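Local structure of Exo-arabinanase (Penicillium chrysogenum, 3A72) at residues 196-201 with 222-227; 166-169 with 175-178; 235-240 with 266-271; 137-140 with 145-148; 209-212 with 218-221. The protein is an exo-acting glycoside hydrolase that probably trims alpha-1,5-linked L-arabinan from chain ends, and is bound here to arabinobiose. One frame throughout, in Å; residues are numbered along the deposited sequence.

Interaction 1. Residues 196-201 with 222-227; sequences VTYPTY and YEYGSF. With AHR (alpha-L-arabinofuranose), chain B.
Tyr198 lies flat against Tyr224 in an offset stack, their ring centroids 4.0 Å apart and their planes only 9° from parallel. Tyr224 CZ sits over the middle of the Tyr198 ring, and Tyr224 OH passes on over the CG end, 3.3 Å from Tyr198 CD1. A chi1 of -179° swings the Tyr224 ring clear of its own backbone N and carries it out from the end of strand 218-225, where its hydroxyl is hydrogen-bonded to Asp203. Tyr222 meets the same partner in a different way. Its ring approaches from the opposite direction, and the two phenols touch edge to edge through a hydrogen bond of 2.7 Å between Tyr198 OH and Tyr222 OH. Arg240 bonds to both oxygens, a second polar partner for each in a buried place where tyrosine offers both an apolar face and a hydroxyl. Val196 fills in with a methyl, CG1 lying 4.1 Å from Tyr222 CE1. On the other side of the strand, Glu223 OE2 accepts a 2.6 Å bond from O1 of the arabinofuranose. The aromatic cluster thus backs a strand of a beta-propeller blade, behind the pocket residue Glu223.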
# COMPACT_ATOMS: atom_id res chain seq x y z
N VAL A 196 14.97 3.67 6.03
CA VAL A 196 15.79 3.00 5.05
C VAL A 196 16.54 4.08 4.24
O VAL A 196 15.91 4.87 3.52
CB VAL A 196 15.00 2.07 4.13
CG1 VAL A 196 15.93 1.47 3.08
CG2 VAL A 196 14.30 0.98 4.92
N THR A 197 17.85 4.11 4.41
CA THR A 197 18.76 4.96 3.66
C THR A 197 19.93 4.13 3.19
O THR A 197 20.33 3.17 3.86
CB THR A 197 19.28 6.15 4.48
OG1 THR A 197 20.19 5.70 5.44
CG2 THR A 197 18.16 6.90 5.22
N TYR A 198 20.50 4.53 2.06
CA TYR A 198 21.70 3.85 1.48
C TYR A 198 22.73 4.90 1.10
O TYR A 198 22.40 6.03 0.74
CB TYR A 198 21.28 2.98 0.25
CG TYR A 198 20.52 1.76 0.67
CD1 TYR A 198 21.19 0.69 1.26
CD2 TYR A 198 19.15 1.62 0.53
CE1 TYR A 198 20.53 -0.44 1.69
CE2 TYR A 198 18.49 0.51 0.94
CZ TYR A 198 19.18 -0.53 1.50
OH TYR A 198 18.47 -1.63 1.92
N PRO A 199 24.00 4.49 1.15
CA PRO A 199 25.09 5.44 0.91
C PRO A 199 25.43 5.73 -0.51
O PRO A 199 26.36 6.49 -0.74
CB PRO A 199 26.26 4.75 1.63
CG PRO A 199 25.96 3.28 1.49
CD PRO A 199 24.48 3.19 1.67
N THR A 200 24.74 5.13 -1.49
CA THR A 200 24.90 5.49 -2.88
C THR A 200 23.79 6.40 -3.29
O THR A 200 22.61 6.04 -3.14
CB THR A 200 24.89 4.24 -3.74
OG1 THR A 200 25.84 3.31 -3.25
CG2 THR A 200 25.22 4.55 -5.19
N TYR A 201 24.11 7.60 -3.81
CA TYR A 201 23.08 8.60 -4.09
C TYR A 201 21.96 8.10 -5.00
O TYR A 201 20.78 8.40 -4.79
CB TYR A 201 23.77 9.85 -4.69
CG TYR A 201 22.71 10.92 -5.05
CD1 TYR A 201 22.18 11.72 -4.05
CD2 TYR A 201 22.27 11.05 -6.38
CE1 TYR A 201 21.22 12.66 -4.39
CE2 TYR A 201 21.30 11.99 -6.68
CZ TYR A 201 20.79 12.79 -5.70
OH TYR A 201 19.82 13.73 -6.01
N TYR A 222 9.91 -3.65 0.75
CA TYR A 222 10.09 -2.48 -0.10
C TYR A 222 10.74 -2.89 -1.40
O TYR A 222 11.30 -3.99 -1.53
CB TYR A 222 10.96 -1.46 0.61
CG TYR A 222 12.34 -1.84 1.10
CD1 TYR A 222 13.48 -1.46 0.43
CD2 TYR A 222 12.48 -2.56 2.28
CE1 TYR A 222 14.75 -1.79 0.90
CE2 TYR A 222 13.74 -2.85 2.78
CZ TYR A 222 14.87 -2.47 2.10
OH TYR A 222 16.10 -2.77 2.65
N GLU A 223 10.64 -2.00 -2.41
CA GLU A 223 11.47 -2.13 -3.60
C GLU A 223 12.77 -1.42 -3.34
O GLU A 223 12.80 -0.30 -2.79
CB GLU A 223 10.77 -1.59 -4.87
CG GLU A 223 10.50 -0.08 -4.83
CD GLU A 223 9.86 0.48 -6.08
OE1 GLU A 223 9.24 -0.29 -6.89
OE2 GLU A 223 9.97 1.73 -6.24
N TYR A 224 13.88 -2.01 -3.73
CA TYR A 224 15.21 -1.41 -3.53
C TYR A 224 15.72 -1.02 -4.94
O TYR A 224 16.38 -1.81 -5.59
CB TYR A 224 16.13 -2.33 -2.74
CG TYR A 224 17.49 -1.79 -2.47
CD1 TYR A 224 17.95 -0.53 -2.83
CD2 TYR A 224 18.42 -2.56 -1.82
CE1 TYR A 224 19.19 -0.06 -2.58
CE2 TYR A 224 19.74 -2.13 -1.61
CZ TYR A 224 20.10 -0.87 -1.99
OH TYR A 224 21.40 -0.49 -1.81
N GLY A 225 15.44 0.22 -5.35
CA GLY A 225 16.00 0.71 -6.61
C GLY A 225 17.49 0.95 -6.45
O GLY A 225 17.95 1.67 -5.55
N SER A 226 18.30 0.37 -7.35
CA SER A 226 19.73 0.56 -7.35
C SER A 226 20.29 0.07 -8.67
O SER A 226 19.73 -0.81 -9.34
CB SER A 226 20.37 -0.22 -6.21
OG SER A 226 21.78 0.01 -6.07
N PHE A 227 21.48 0.61 -9.01
CA PHE A 227 22.34 -0.00 -10.02
C PHE A 227 23.09 -1.21 -9.47
O PHE A 227 23.62 -2.04 -10.26
CB PHE A 227 23.40 0.99 -10.57
CG PHE A 227 22.76 2.10 -11.43
CD1 PHE A 227 22.33 1.81 -12.74
CD2 PHE A 227 22.60 3.41 -10.96
CE1 PHE A 227 21.75 2.78 -13.55
CE2 PHE A 227 22.06 4.36 -11.77
CZ PHE A 227 21.65 4.07 -13.06
O5 AHR B . 6.05 7.41 -8.96
C5 AHR B . 6.55 7.53 -7.59
C4 AHR B . 7.70 6.57 -7.43
O4 AHR B . 7.17 5.24 -7.46
C3 AHR B . 8.40 6.71 -6.08
O3 AHR B . 9.46 7.67 -6.19
C2 AHR B . 8.93 5.27 -5.85
O2 AHR B . 8.97 4.91 -4.47
C1 AHR B . 8.00 4.38 -6.67
O1 AHR B . 8.76 3.60 -7.63

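Interaction 2. Residues 166-169 with 175-178; sequences SDQR and GQTM. With AHR (alpha-L-arabinofuranose), chain B.
Gln168 lies across Gln176, the two amide planes 56° apart, and Ser166 flanks them with its CB 3.9 Å from Gln176 CD. The Gln176 side chain runs out fully extended from a chi1 of -171°, which sets its amide end against O2 and O3 of the arabinofuranose. Gln168 CG comes 3.4 Å from Gly175 O; a glutamine's methylenes can pack on the neighbouring backbone while its amide faces the pocket. The hydroxyl of Ser166 lies 3.9 Å (OG) from sugar O2 and is held by Glu151, which is itself hydrogen-bonded to the sugar, and by Met207 N.

Behind this shell stands an antiparallel beta hairpin, strands 160-167 and 177-183, the middle pair of a four-stranded propeller blade. Asp167 and Thr177 form its last hydrogen-bonded pair, with Asp167 N to Thr177 O at 2.8 Å and Thr177 N to Asp167 O at 2.9 Å. Ser166 and Met178 make the adjoining non-hydrogen-bonded pair, their side chains on the opposite face of the sheet from those of Asp167 and Thr177.

On the face of Asp167 and Thr177, the Asp167 carboxylate fixes the chain where it leaves the strand. Its OD1 accepts from Arg169 N, an Asx turn, and from Arg169 NE at 2.8 Å, the two donors coming from opposite faces of the carboxylate plane. Arg169 NH2 donates to OD2, completing a side-on salt bridge, and its NH1 bonds to Ala136 O. Thr177 OG1 is hydrogen-bonded to Glu194.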
# COMPACT_ATOMS: atom_id res chain seq x y z
N SER A 166 7.60 7.11 1.50
CA SER A 166 8.81 7.36 0.75
C SER A 166 9.10 8.87 0.71
O SER A 166 8.15 9.65 0.57
CB SER A 166 8.70 6.83 -0.66
OG SER A 166 8.29 5.47 -0.68
N ASP A 167 10.37 9.25 0.81
CA ASP A 167 10.73 10.63 1.03
C ASP A 167 11.88 11.02 0.14
O ASP A 167 12.95 10.38 0.21
CB ASP A 167 11.09 10.82 2.49
CG ASP A 167 11.24 12.23 2.96
OD1 ASP A 167 11.02 13.16 2.14
OD2 ASP A 167 11.53 12.43 4.16
N GLN A 168 11.75 12.06 -0.67
CA GLN A 168 12.82 12.62 -1.43
C GLN A 168 13.34 13.95 -0.86
O GLN A 168 14.22 14.58 -1.48
CB GLN A 168 12.43 12.82 -2.90
CG GLN A 168 12.24 11.49 -3.65
CD GLN A 168 12.08 11.67 -5.13
OE1 GLN A 168 12.85 12.48 -5.80
NE2 GLN A 168 11.28 10.95 -5.74
N ARG A 169 12.87 14.37 0.31
CA ARG A 169 13.22 15.70 0.78
C ARG A 169 14.69 15.82 1.22
O ARG A 169 15.23 16.93 1.19
CB ARG A 169 12.29 16.15 1.91
CG ARG A 169 10.90 16.42 1.47
CD ARG A 169 9.87 16.60 2.57
NE ARG A 169 9.85 15.39 3.39
CZ ARG A 169 9.08 15.23 4.44
NH1 ARG A 169 8.16 16.09 4.81
NH2 ARG A 169 9.33 14.15 5.14
N GLY A 175 18.89 9.92 -3.29
CA GLY A 175 17.87 10.03 -4.29
C GLY A 175 16.48 9.91 -3.68
O GLY A 175 15.56 10.68 -4.01
N GLN A 176 16.29 8.89 -2.84
CA GLN A 176 15.06 8.68 -2.09
C GLN A 176 15.41 7.88 -0.84
O GLN A 176 16.33 7.06 -0.87
CB GLN A 176 13.98 8.01 -2.93
CG GLN A 176 12.61 7.94 -2.26
CD GLN A 176 11.56 7.39 -3.19
OE1 GLN A 176 11.44 6.11 -3.29
NE2 GLN A 176 10.83 8.20 -3.83
N THR A 177 14.64 8.07 0.22
CA THR A 177 14.66 7.24 1.42
C THR A 177 13.28 6.77 1.74
O THR A 177 12.29 7.19 1.11
CB THR A 177 15.24 8.02 2.63
OG1 THR A 177 14.28 9.00 2.99
CG2 THR A 177 16.60 8.61 2.29
N MET A 178 13.13 5.93 2.77
CA MET A 178 11.83 5.71 3.37
C MET A 178 11.92 6.07 4.86
O MET A 178 12.96 5.85 5.52
CB MET A 178 11.33 4.29 3.21
CG MET A 178 11.10 3.96 1.72
SD MET A 178 10.70 2.23 1.42
CE MET A 178 12.17 1.48 2.07
O5 AHR B . 6.05 7.41 -8.96
C5 AHR B . 6.55 7.53 -7.59
C4 AHR B . 7.70 6.57 -7.43
O4 AHR B . 7.17 5.24 -7.46
C3 AHR B . 8.40 6.71 -6.08
O3 AHR B . 9.46 7.67 -6.19
C2 AHR B . 8.93 5.27 -5.85
O2 AHR B . 8.97 4.91 -4.47
C1 AHR B . 8.00 4.38 -6.67
O1 AHR B . 8.76 3.60 -7.63

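Interaction 3. Residues 235-240 with 266-271; sequences FPLYYR and SSPYAV
Leu237 and Pro268 form the close-packed end of this contact, both buried. The leucine fork presses on the proline ring, with Leu237 CD2 3.7 Å from Pro268 CB and CD1 of the same leucine almost as near. The two side chains run past one another in opposing senses, and chi1 of -59°, which sets CG opposite the carbonyl carbon, brings the fork toward the ring. A branched aliphatic chain against a rigid pyrrolidine fills such a spot without asking for any polar partner. Leu237 CD2 also touches Ser266 O, at 3.7 Å.

Phe235 and Ser266, both partly exposed, make the other end, which the backbone holds. Ser266 turns its side chain away, and its N donates to Phe235 O at 2.9 Å, with an angle of 161° at the hydrogen. Beyond this bond the side chains merely brush, Phe235 CB lying 3.8 Å from Ser266 OG, while the phenyl ring leads away toward Tyr233 and comes within about 5 Å of a bound arabinofuranose.

The contact spans two neighbouring propeller blades, joining the start of strand 237-242 to the loop entering strand 269-273. Glu223 on strand 218-225 touches both Phe235 and Ser266, and Val284 of strand 281-285 packs on Leu237.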
# COMPACT_ATOMS: atom_id res chain seq x y z
N PHE A 235 14.76 -2.91 -9.42
CA PHE A 235 13.95 -2.69 -8.22
C PHE A 235 13.63 -4.01 -7.53
O PHE A 235 12.45 -4.31 -7.26
CB PHE A 235 12.65 -1.95 -8.57
CG PHE A 235 12.82 -0.54 -9.07
CD1 PHE A 235 12.84 0.49 -8.17
CD2 PHE A 235 12.88 -0.25 -10.41
CE1 PHE A 235 12.92 1.85 -8.59
CE2 PHE A 235 12.99 1.06 -10.84
CZ PHE A 235 12.95 2.09 -9.92
N PRO A 236 14.63 -4.81 -7.15
CA PRO A 236 14.33 -6.08 -6.43
C PRO A 236 13.65 -5.83 -5.12
O PRO A 236 13.88 -4.83 -4.42
CB PRO A 236 15.72 -6.66 -6.19
CG PRO A 236 16.61 -5.44 -6.17
CD PRO A 236 16.07 -4.55 -7.26
N LEU A 237 12.82 -6.80 -4.73
CA LEU A 237 12.17 -6.73 -3.43
C LEU A 237 13.15 -7.11 -2.32
O LEU A 237 13.89 -8.11 -2.41
CB LEU A 237 10.95 -7.65 -3.36
CG LEU A 237 9.88 -7.34 -4.40
CD1 LEU A 237 8.63 -8.15 -4.05
CD2 LEU A 237 9.59 -5.87 -4.55
N TYR A 238 13.13 -6.31 -1.26
CA TYR A 238 13.90 -6.50 -0.03
C TYR A 238 12.97 -6.41 1.14
O TYR A 238 11.91 -5.78 1.08
CB TYR A 238 15.00 -5.41 0.13
CG TYR A 238 16.29 -5.70 -0.57
CD1 TYR A 238 16.39 -5.83 -1.94
CD2 TYR A 238 17.45 -5.87 0.17
CE1 TYR A 238 17.61 -6.10 -2.53
CE2 TYR A 238 18.70 -6.15 -0.41
CZ TYR A 238 18.76 -6.27 -1.77
OH TYR A 238 19.95 -6.53 -2.41
N TYR A 239 13.36 -7.02 2.27
CA TYR A 239 12.64 -6.83 3.51
C TYR A 239 13.61 -6.69 4.66
O TYR A 239 14.77 -7.07 4.63
CB TYR A 239 11.68 -7.94 3.75
CG TYR A 239 12.09 -9.40 3.65
CD1 TYR A 239 12.53 -10.11 4.77
CD2 TYR A 239 12.00 -10.06 2.46
CE1 TYR A 239 12.88 -11.45 4.68
CE2 TYR A 239 12.31 -11.41 2.38
CZ TYR A 239 12.74 -12.10 3.47
OH TYR A 239 12.99 -13.46 3.33
N ARG A 240 13.06 -6.09 5.71
CA ARG A 240 13.70 -5.94 7.02
C ARG A 240 12.74 -6.49 8.06
O ARG A 240 11.53 -6.39 7.94
CB ARG A 240 14.03 -4.49 7.29
CG ARG A 240 15.20 -4.00 6.46
CD ARG A 240 15.41 -2.53 6.53
NE ARG A 240 16.46 -2.07 5.62
CZ ARG A 240 17.38 -1.17 5.88
NH1 ARG A 240 17.49 -0.57 7.06
NH2 ARG A 240 18.21 -0.82 4.91
N SER A 266 9.67 -4.43 -8.10
CA SER A 266 8.79 -3.27 -7.99
C SER A 266 7.63 -3.48 -7.01
O SER A 266 7.06 -4.57 -6.86
CB SER A 266 8.24 -2.82 -9.32
OG SER A 266 9.27 -2.39 -10.21
N SER A 267 7.26 -2.35 -6.36
CA SER A 267 5.98 -2.15 -5.73
C SER A 267 5.41 -3.36 -5.00
O SER A 267 4.39 -3.93 -5.41
CB SER A 267 4.97 -1.63 -6.75
OG SER A 267 4.59 -2.59 -7.72
N PRO A 268 6.02 -3.74 -3.90
CA PRO A 268 5.57 -4.95 -3.19
C PRO A 268 4.33 -4.72 -2.37
O PRO A 268 3.98 -3.61 -1.95
CB PRO A 268 6.75 -5.22 -2.24
CG PRO A 268 7.27 -3.83 -1.90
CD PRO A 268 7.17 -3.09 -3.21
N TYR A 269 3.68 -5.83 -2.04
CA TYR A 269 2.65 -5.86 -1.00
C TYR A 269 2.87 -7.15 -0.22
O TYR A 269 3.20 -8.18 -0.81
CB TYR A 269 1.23 -5.76 -1.60
CG TYR A 269 0.29 -5.07 -0.62
CD1 TYR A 269 0.02 -3.71 -0.77
CD2 TYR A 269 -0.29 -5.72 0.48
CE1 TYR A 269 -0.80 -3.04 0.11
CE2 TYR A 269 -1.08 -5.04 1.37
CZ TYR A 269 -1.34 -3.71 1.18
OH TYR A 269 -2.13 -2.97 2.05
N ALA A 270 2.69 -7.12 1.09
CA ALA A 270 2.87 -8.31 1.94
C ALA A 270 1.71 -8.41 2.94
O ALA A 270 1.29 -7.39 3.50
CB ALA A 270 4.15 -8.24 2.72
N VAL A 271 1.29 -9.62 3.19
CA VAL A 271 0.27 -9.97 4.18
C VAL A 271 0.69 -11.29 4.85
O VAL A 271 1.60 -11.96 4.39
CB VAL A 271 -1.14 -10.10 3.54
CG1 VAL A 271 -1.60 -8.77 3.03
CG2 VAL A 271 -1.17 -11.18 2.47

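Interaction 4. Residues 137-140 with 145-148; sequences GGEA and GLTP
Leu146 sets its two methyls against the carboxylate end of Glu139. CD1 lies 3.5 Å from Glu139 CD, and CD2 is equally close to Glu139 OE1, so the leucine fork straddles the flat end of the acid. Glu139 reaches it fully stretched, with CG opposite the backbone N (chi1 173°) and chi2 also near 180°; its OE2 is salt-bridged to Arg141. Leu146 turns its CG opposite the carbonyl carbon (chi1 -56°), which directs the fork toward Glu139.

Pro148 packs on the backbone: Glu139 O sits over one face of its ring, toward the side of CB, CG and CD, with CB at 3.2 Å from that oxygen. Thr147 puts OG1 between its own backbone N and carbonyl carbon (chi1 60°), which brings the hydroxyl 3.5 Å from Gly138 CA. Glycine suits that position, since a beta carbon there would run into this oxygen. Gly138 N donates to Thr147 O at 2.9 Å, nearly straight at the hydrogen but arriving well above the carbonyl plane.

Together the two segments pinch the base of the loop between strands 129-137 and 149-157, the crossing from one blade to the next in a beta-propeller, close to the glycan pocket.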
# COMPACT_ATOMS: atom_id res chain seq x y z
N GLY A 137 5.78 17.75 0.56
CA GLY A 137 7.01 17.90 -0.18
C GLY A 137 6.79 18.54 -1.53
O GLY A 137 5.77 19.18 -1.83
N GLY A 138 7.78 18.35 -2.39
CA GLY A 138 7.88 18.99 -3.69
C GLY A 138 7.26 18.23 -4.82
O GLY A 138 6.26 17.51 -4.67
N GLU A 139 7.80 18.50 -6.01
CA GLU A 139 7.21 18.14 -7.30
C GLU A 139 6.99 16.62 -7.39
O GLU A 139 7.89 15.82 -7.10
CB GLU A 139 8.17 18.59 -8.37
CG GLU A 139 7.82 18.17 -9.80
CD GLU A 139 8.90 18.49 -10.79
OE1 GLU A 139 9.67 19.47 -10.50
OE2 GLU A 139 9.03 17.84 -11.83
N ALA A 140 5.77 16.25 -7.83
CA ALA A 140 5.31 14.85 -7.87
C ALA A 140 5.82 14.10 -9.08
O ALA A 140 5.03 13.52 -9.83
CB ALA A 140 3.81 14.85 -7.79
N GLY A 145 16.82 14.79 -7.14
CA GLY A 145 16.93 16.22 -6.92
C GLY A 145 15.67 16.90 -6.55
O GLY A 145 15.69 17.97 -5.94
N LEU A 146 14.53 16.30 -6.94
CA LEU A 146 13.24 16.78 -6.51
C LEU A 146 12.98 16.30 -5.08
O LEU A 146 13.66 15.41 -4.56
CB LEU A 146 12.17 16.26 -7.46
CG LEU A 146 12.40 16.63 -8.92
CD1 LEU A 146 11.22 16.12 -9.76
CD2 LEU A 146 12.62 18.10 -9.10
N THR A 147 11.97 16.94 -4.43
CA THR A 147 11.71 16.66 -3.03
C THR A 147 10.30 16.17 -2.69
O THR A 147 9.81 16.47 -1.60
CB THR A 147 12.02 17.94 -2.21
OG1 THR A 147 11.18 19.01 -2.66
CG2 THR A 147 13.48 18.35 -2.31
N PRO A 148 9.63 15.36 -3.52
CA PRO A 148 8.30 14.85 -3.13
C PRO A 148 8.34 13.86 -1.96
O PRO A 148 9.36 13.24 -1.64
CB PRO A 148 7.82 14.12 -4.40
CG PRO A 148 9.12 13.66 -5.06
CD PRO A 148 10.03 14.83 -4.83

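Interaction 5. Residues 209-212 with 218-221; sequences VVTK and YFYV
Val210 packs between two tyrosines of the facing strand, one methyl to each: CG2 lies 3.7 Å from Tyr220 CD1, and CG1 meets the edge of the Tyr218 ring at CD1, 4.1 Å away. Phe153 and Leu155 of strand 149-157 also touch this valine, whose compact branched shape suits a place between flat rings. On the other face of the sheet, Val209 CB rests 4.0 Å from Val221 CG1, and Thr211 turns its methyl CG2 toward Phe219 CB; Ala270 of strand 269-273 packs on both Phe219 and Val221.

Between these two faces runs the backbone pairing. Val209 with Val221 and Thr211 with Phe219 are hydrogen-bonded pairs, each joined by two N-H to O bonds, and Val210 CA adds a close CA-H...O contact to Phe219 O.

At the outer end the character changes. Lys212, extended throughout from a chi1 of -169°, lays its methylene chain over one face of the Tyr218 ring, CG standing 4.0 Å from the centroid, offset toward the rim, in a CH-pi contact. Its ammonium thereby arrives beside the phenol, and a water bridges them, 2.8 Å from Lys212 NZ and 3.1 Å from Tyr218 OH. A second water binds the hydroxyl more closely and the lysine weakly. Strands 204-212 and 218-225, at 163° to each other, make an antiparallel beta hairpin, the first two strands of a four-stranded propeller blade.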
# COMPACT_ATOMS: atom_id res chain seq x y z
N VAL A 209 5.68 -1.43 2.76
CA VAL A 209 4.47 -2.11 3.17
C VAL A 209 4.85 -3.02 4.34
O VAL A 209 5.90 -3.67 4.29
CB VAL A 209 3.81 -2.88 2.01
CG1 VAL A 209 2.65 -3.75 2.49
CG2 VAL A 209 3.36 -1.93 0.91
N VAL A 210 4.03 -3.09 5.39
CA VAL A 210 4.39 -3.82 6.61
C VAL A 210 3.29 -4.82 6.93
O VAL A 210 2.10 -4.51 6.79
CB VAL A 210 4.60 -2.86 7.78
CG1 VAL A 210 5.02 -3.60 9.03
CG2 VAL A 210 5.64 -1.81 7.44
N THR A 211 3.67 -5.97 7.42
CA THR A 211 2.72 -6.92 8.03
C THR A 211 3.33 -7.47 9.31
O THR A 211 4.50 -7.85 9.36
CB THR A 211 2.29 -8.00 7.03
OG1 THR A 211 1.18 -8.74 7.59
CG2 THR A 211 3.33 -9.01 6.67
N LYS A 212 2.51 -7.58 10.37
CA LYS A 212 2.96 -8.13 11.62
C LYS A 212 2.88 -9.65 11.61
O LYS A 212 1.87 -10.25 11.21
CB LYS A 212 2.09 -7.57 12.76
CG LYS A 212 2.66 -7.88 14.13
CD LYS A 212 1.84 -7.24 15.25
CE LYS A 212 2.52 -7.41 16.61
NZ LYS A 212 1.68 -6.83 17.66
N TYR A 218 7.82 -7.68 12.88
CA TYR A 218 7.20 -6.98 11.77
C TYR A 218 8.05 -7.22 10.54
O TYR A 218 9.28 -7.10 10.57
CB TYR A 218 7.08 -5.48 12.03
CG TYR A 218 6.14 -5.15 13.17
CD1 TYR A 218 4.83 -4.72 12.92
CD2 TYR A 218 6.55 -5.27 14.51
CE1 TYR A 218 3.97 -4.41 13.97
CE2 TYR A 218 5.67 -4.96 15.53
CZ TYR A 218 4.40 -4.55 15.29
OH TYR A 218 3.56 -4.25 16.32
N PHE A 219 7.36 -7.56 9.44
CA PHE A 219 7.93 -7.77 8.11
C PHE A 219 7.71 -6.51 7.28
O PHE A 219 6.57 -6.18 6.96
CB PHE A 219 7.26 -8.99 7.49
CG PHE A 219 7.70 -9.39 6.12
CD1 PHE A 219 8.77 -10.28 5.98
CD2 PHE A 219 7.11 -8.90 4.97
CE1 PHE A 219 9.19 -10.64 4.72
CE2 PHE A 219 7.53 -9.28 3.71
CZ PHE A 219 8.58 -10.16 3.58
N TYR A 220 8.78 -5.80 7.04
CA TYR A 220 8.81 -4.51 6.32
C TYR A 220 9.36 -4.77 4.95
O TYR A 220 10.57 -5.09 4.85
CB TYR A 220 9.63 -3.54 7.16
CG TYR A 220 9.88 -2.16 6.60
CD1 TYR A 220 9.22 -1.04 7.12
CD2 TYR A 220 10.79 -1.93 5.59
CE1 TYR A 220 9.46 0.23 6.61
CE2 TYR A 220 11.03 -0.68 5.08
CZ TYR A 220 10.38 0.40 5.59
OH TYR A 220 10.69 1.63 5.07
N VAL A 221 8.58 -4.66 3.90
CA VAL A 221 8.99 -4.97 2.54
C VAL A 221 9.00 -3.67 1.73
O VAL A 221 8.23 -2.74 1.96
CB VAL A 221 8.09 -6.06 1.93
CG1 VAL A 221 6.69 -5.57 1.60
CG2 VAL A 221 8.74 -6.72 0.70
O HOH W 1 0.63 -4.23 17.37
O HOH W 2 4.50 -5.10 18.70

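Overall arrangement
The arabinofuranose draws interactions 1 and 2 together, their centres 10 Å apart: Glu223 is hydrogen-bonded to the sugar that the Gln176 amide also touches, and Val196 N probably bonds Met178 O between adjacent strands of one blade. Interaction 3 braces the first of these, since Ser267 N is probably hydrogen-bonded to Glu223 OE1 at 2.9 Å. Interaction 4 adjoins interaction 2, 9 Å away between centres, with a probable hydrogen bond of 2.8 Å from Gln168 N to Pro148 O. Interaction 5 lies deeper along strand 218-225, which it shares with interaction 1, their centres about 18 Å apart; Arg240 N to Tyr220 O, 2.8 Å, ties it to interaction 3. Interactions 4 and 5 are farthest apart, about 26 Å between centres.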